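Local atomic coordinates of endoglucanase (Humicola insolens, PDB entry 1DYS), a protein that hydrolyses internal beta-1,4-glucosidic linkages of cellulose as a family 6 glycoside hydrolase, contributing to the breakdown of plant biomass. Residues F50-N55 against N219-N224; G313-Q318 against G322-A327. All blocks are in the same frame, centred on the assembly; numbering follows the deposited sequence.

Interaction 1: F50-N55 against N219-N224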
# COMPACT_ATOMS: atom_id res chain seq x y z
N PHE A 50 3.17 -4.72 -19.02
CA PHE A 50 4.36 -4.57 -18.20
C PHE A 50 4.19 -5.13 -16.79
O PHE A 50 3.09 -5.29 -16.26
CB PHE A 50 4.58 -3.04 -18.01
CG PHE A 50 5.28 -2.39 -19.16
CD1 PHE A 50 4.83 -2.54 -20.45
CD2 PHE A 50 6.43 -1.64 -18.94
CE1 PHE A 50 5.50 -1.94 -21.50
CE2 PHE A 50 7.13 -1.06 -19.98
CZ PHE A 50 6.65 -1.20 -21.29
N TYR A 51 5.36 -5.44 -16.21
CA TYR A 51 5.47 -5.85 -14.79
C TYR A 51 5.84 -4.63 -13.95
O TYR A 51 6.85 -3.95 -14.26
CB TYR A 51 6.63 -6.86 -14.70
CG TYR A 51 6.38 -8.24 -15.29
CD1 TYR A 51 6.45 -8.39 -16.67
CD2 TYR A 51 6.15 -9.36 -14.52
CE1 TYR A 51 6.26 -9.61 -17.29
CE2 TYR A 51 5.96 -10.60 -15.13
CZ TYR A 51 6.00 -10.71 -16.50
OH TYR A 51 5.80 -11.95 -17.07
N TRP A 52 5.08 -4.34 -12.90
CA TRP A 52 5.34 -3.22 -12.04
C TRP A 52 6.24 -3.58 -10.85
O TRP A 52 5.89 -4.41 -10.02
CB TRP A 52 4.04 -2.64 -11.50
CG TRP A 52 3.25 -1.91 -12.57
CD1 TRP A 52 2.67 -2.44 -13.69
CD2 TRP A 52 3.00 -0.49 -12.62
NE1 TRP A 52 2.02 -1.47 -14.40
CE2 TRP A 52 2.22 -0.26 -13.76
CE3 TRP A 52 3.35 0.58 -11.78
CZ2 TRP A 52 1.77 1.03 -14.09
CZ3 TRP A 52 2.91 1.85 -12.12
CH2 TRP A 52 2.11 2.06 -13.27
N ILE A 53 7.38 -2.88 -10.86
CA ILE A 53 8.37 -3.16 -9.79
C ILE A 53 8.26 -2.02 -8.78
O ILE A 53 9.11 -1.09 -8.75
CB ILE A 53 9.79 -3.29 -10.36
CG1 ILE A 53 9.92 -4.25 -11.54
CG2 ILE A 53 10.69 -3.84 -9.21
CD1 ILE A 53 9.22 -5.57 -11.48
N SER A 54 7.13 -2.00 -8.10
CA SER A 54 6.67 -0.85 -7.32
C SER A 54 7.28 -0.72 -5.94
O SER A 54 6.90 0.18 -5.19
CB SER A 54 5.14 -0.85 -7.25
OG SER A 54 4.58 -0.94 -8.57
N ASN A 55 8.16 -1.62 -5.56
CA ASN A 55 8.85 -1.55 -4.27
C ASN A 55 9.95 -2.61 -4.26
O ASN A 55 10.13 -3.39 -5.21
CB ASN A 55 7.92 -1.70 -3.08
CG ASN A 55 7.10 -2.96 -3.22
OD1 ASN A 55 7.60 -4.08 -3.28
ND2 ASN A 55 5.79 -2.75 -3.36
N ASN A 219 0.25 8.13 -20.91
CA ASN A 219 -1.05 7.53 -20.67
C ASN A 219 -0.97 6.34 -19.71
O ASN A 219 -1.98 5.58 -19.66
CB ASN A 219 -1.74 7.09 -21.97
CG ASN A 219 -3.27 7.19 -21.93
OD1 ASN A 219 -3.73 8.21 -21.41
ND2 ASN A 219 -3.93 6.17 -22.47
N VAL A 220 0.16 6.13 -19.03
CA VAL A 220 0.26 4.97 -18.14
C VAL A 220 -0.74 5.17 -17.00
O VAL A 220 -0.84 6.18 -16.32
CB VAL A 220 1.68 4.79 -17.58
CG1 VAL A 220 1.64 3.64 -16.56
CG2 VAL A 220 2.64 4.56 -18.74
N SER A 221 -1.61 4.18 -16.83
CA SER A 221 -2.70 4.16 -15.90
C SER A 221 -3.81 5.13 -16.25
O SER A 221 -4.70 5.22 -15.41
CB SER A 221 -2.30 4.42 -14.44
OG SER A 221 -1.12 3.64 -14.15
N ASN A 222 -3.75 5.77 -17.41
CA ASN A 222 -4.78 6.73 -17.78
C ASN A 222 -5.66 6.04 -18.83
O ASN A 222 -5.66 4.84 -18.96
CB ASN A 222 -4.26 8.11 -18.18
CG ASN A 222 -5.17 9.20 -17.69
OD1 ASN A 222 -6.24 9.40 -18.26
ND2 ASN A 222 -4.79 9.92 -16.62
N TYR A 223 -6.56 6.86 -19.37
CA TYR A 223 -7.63 6.37 -20.21
C TYR A 223 -7.78 7.14 -21.52
O TYR A 223 -8.80 6.94 -22.21
CB TYR A 223 -8.92 6.55 -19.39
CG TYR A 223 -8.93 6.01 -17.98
CD1 TYR A 223 -8.47 6.77 -16.90
CD2 TYR A 223 -9.36 4.70 -17.74
CE1 TYR A 223 -8.46 6.23 -15.63
CE2 TYR A 223 -9.37 4.17 -16.46
CZ TYR A 223 -8.90 4.96 -15.42
OH TYR A 223 -8.95 4.47 -14.13
N ASN A 224 -6.82 8.01 -21.83
CA ASN A 224 -6.93 8.80 -23.06
C ASN A 224 -6.81 7.89 -24.29
O ASN A 224 -6.19 6.84 -24.26
CB ASN A 224 -5.82 9.83 -23.11
CG ASN A 224 -5.77 10.84 -21.99
OD1 ASN A 224 -6.80 11.06 -21.37
ND2 ASN A 224 -4.61 11.46 -21.76

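Interaction 2: G313-Q318 against G322-A327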
# COMPACT_ATOMS: atom_id res chain seq x y z
N GLY A 313 -7.90 -4.01 -14.33
CA GLY A 313 -8.56 -4.95 -13.43
C GLY A 313 -7.94 -4.78 -12.04
O GLY A 313 -8.61 -5.02 -11.03
N GLU A 314 -6.70 -4.28 -11.98
CA GLU A 314 -6.12 -3.92 -10.66
C GLU A 314 -6.64 -2.55 -10.27
O GLU A 314 -6.51 -1.63 -11.06
CB GLU A 314 -4.58 -3.82 -10.82
CG GLU A 314 -3.96 -5.20 -10.89
CD GLU A 314 -2.45 -5.31 -10.90
OE1 GLU A 314 -1.78 -4.27 -10.76
OE2 GLU A 314 -1.91 -6.43 -11.07
N SER A 315 -7.27 -2.39 -9.11
CA SER A 315 -7.85 -1.11 -8.74
C SER A 315 -6.83 0.01 -8.65
O SER A 315 -5.68 -0.18 -8.26
CB SER A 315 -8.58 -1.28 -7.42
OG SER A 315 -9.22 -0.11 -6.97
N ASP A 316 -7.32 1.20 -8.96
CA ASP A 316 -6.55 2.41 -8.78
C ASP A 316 -6.62 2.91 -7.32
O ASP A 316 -5.82 3.76 -6.95
CB ASP A 316 -7.08 3.52 -9.68
CG ASP A 316 -6.88 3.19 -11.16
OD1 ASP A 316 -5.79 2.66 -11.47
OD2 ASP A 316 -7.85 3.47 -11.89
N GLY A 317 -7.65 2.44 -6.60
CA GLY A 317 -7.89 2.90 -5.22
C GLY A 317 -9.36 2.66 -4.89
O GLY A 317 -10.13 2.29 -5.79
N GLN A 318 -9.80 2.94 -3.67
CA GLN A 318 -11.18 2.72 -3.26
C GLN A 318 -12.02 3.94 -3.64
O GLN A 318 -12.38 4.76 -2.80
CB GLN A 318 -11.26 2.45 -1.76
CG GLN A 318 -10.33 1.38 -1.27
CD GLN A 318 -10.41 1.17 0.25
OE1 GLN A 318 -9.46 1.59 0.88
NE2 GLN A 318 -11.54 0.57 0.58
N GLY A 322 -18.33 1.81 -7.84
CA GLY A 322 -18.82 1.12 -6.65
C GLY A 322 -18.17 -0.25 -6.50
O GLY A 322 -18.06 -0.99 -7.48
N GLY A 323 -17.71 -0.59 -5.30
CA GLY A 323 -17.09 -1.88 -5.06
C GLY A 323 -15.59 -1.90 -5.21
O GLY A 323 -14.94 -2.92 -4.97
N ALA A 324 -14.98 -0.76 -5.56
CA ALA A 324 -13.54 -0.69 -5.71
C ALA A 324 -12.73 -0.92 -4.45
O ALA A 324 -12.85 -0.23 -3.42
CB ALA A 324 -13.22 0.72 -6.24
N PRO A 325 -11.80 -1.87 -4.54
CA PRO A 325 -10.83 -2.19 -3.50
C PRO A 325 -9.65 -1.26 -3.43
O PRO A 325 -9.62 -0.37 -4.30
CB PRO A 325 -10.37 -3.63 -3.83
CG PRO A 325 -10.58 -3.70 -5.33
CD PRO A 325 -11.64 -2.71 -5.75
N ALA A 326 -8.68 -1.29 -2.52
CA ALA A 326 -7.50 -0.44 -2.47
C ALA A 326 -6.58 -0.54 -3.67
O ALA A 326 -6.66 -1.58 -4.36
CB ALA A 326 -6.72 -0.86 -1.19
N ALA A 327 -5.69 0.41 -3.96
CA ALA A 327 -4.83 0.39 -5.12
C ALA A 327 -4.06 -0.92 -5.21
O ALA A 327 -3.46 -1.41 -4.27
CB ALA A 327 -3.83 1.55 -5.15

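Interaction 1: F50-N55 against N219-N224
Trp52, on strand 51-53, meets Val220 and Ser221 through the benzo carbons CZ2 and CH2 of its indole. CG1 of Val220 lies 3.6 Å from Trp52 CZ2 and almost as near to CH2, so one methyl spans that bond. It comes at the ring obliquely, as does the hydroxyl of Ser221, whose OG is 3.7 Å from Trp52 CH2. Val220 turns this methyl toward the indole because CG1 stands anti to the backbone N (chi1 175°); the two side chains slide past each other in opposite directions. Close by on the same indole, NE1 is hydrogen-bonded to the carbonyl of Val309, which helps fix the ring's rotation. Val220 and Ser221 are the central residues of a type II turn from Asn219 to Asn222, closed by Asn222 N to Asn219 O at 2.9 Å. Its third position calls for a positive phi, 68° at Ser221, where glycine is the usual choice. Trp52 and Asn222 probably both bind substrate, consistent with a contact that brings together two sides of the cleft across the top of the parallel barrel typical of family 6. The contact is mainly dispersion, lacks directional bonds of its own, and leaves the ring's orientation largely to the NE1 bond.

Interaction 2: G313-Q318 against G322-A327
The backbones of 313-318 and 322-327 fold back on each other as two arms of one irregular loop, coming closest where the CA atoms of Gly317 and Ala327 are 4.0 Å apart. The motif at its heart is an ST turn: Ser315 OG accepts from Gly317 N at 3.0 Å, with an N-H...O angle of 150°. The same hydroxyl donates across the contact to Pro325 O at 2.7 Å, reaching it from above the carbonyl plane, 38° out of it. With OG anti to its own nitrogen (chi1 -178°), the hydroxyl lies beside the carbonyl carbon and can serve both arms, while Asn284 ND2 gives it a further bond. Serine suits this buried place because one small group both gives and accepts. Replacing the serine by alanine would probably leave Pro325 O without its hydroxyl donor and Gly317 N without its acceptor, removing the one conventional hydrogen bond between the arms. Gly317 has a positive phi in an extended conformation, which residues with a CB strongly disfavour, and its bare CA comes within 3.6 Å of Ala327 N. The carboxylate of Asp316 accepts from Asn284 N and forms salt bridges with Lys310 and Arg269. Lys310 and Glu314 probably bind substrate, which is consistent with this loop lying beside the cleft. At the outer end, Gln318 N bonds Gln318 OE1 of the second subunit. Within the loop, the aliphatic part of Gln318 lies against the opposite backbone, its CG 3.4 Å from Ala326 N.

Both contacts probably border the substrate cleft, but they differ in reach and chemistry. Interaction 1 bridges segments 164 positions apart, near the centre of the chain, and is a small surface contact of an indole with a turn. Interaction 2 joins the arms of a single loop between strand 303-307 and helix 332-340, is partly buried, and depends on backbone carbonyls and one serine hydroxyl; its far end reaches the second subunit. The two meet where Tyr223 OH lies 2.7 Å from Asp316 OD2. Arg269 and Lys310 tie them further: Arg269 bonds both Ser221 O and Asp316, while Lys310 pairs with Asp316 and lies close to the Ser221 side chain.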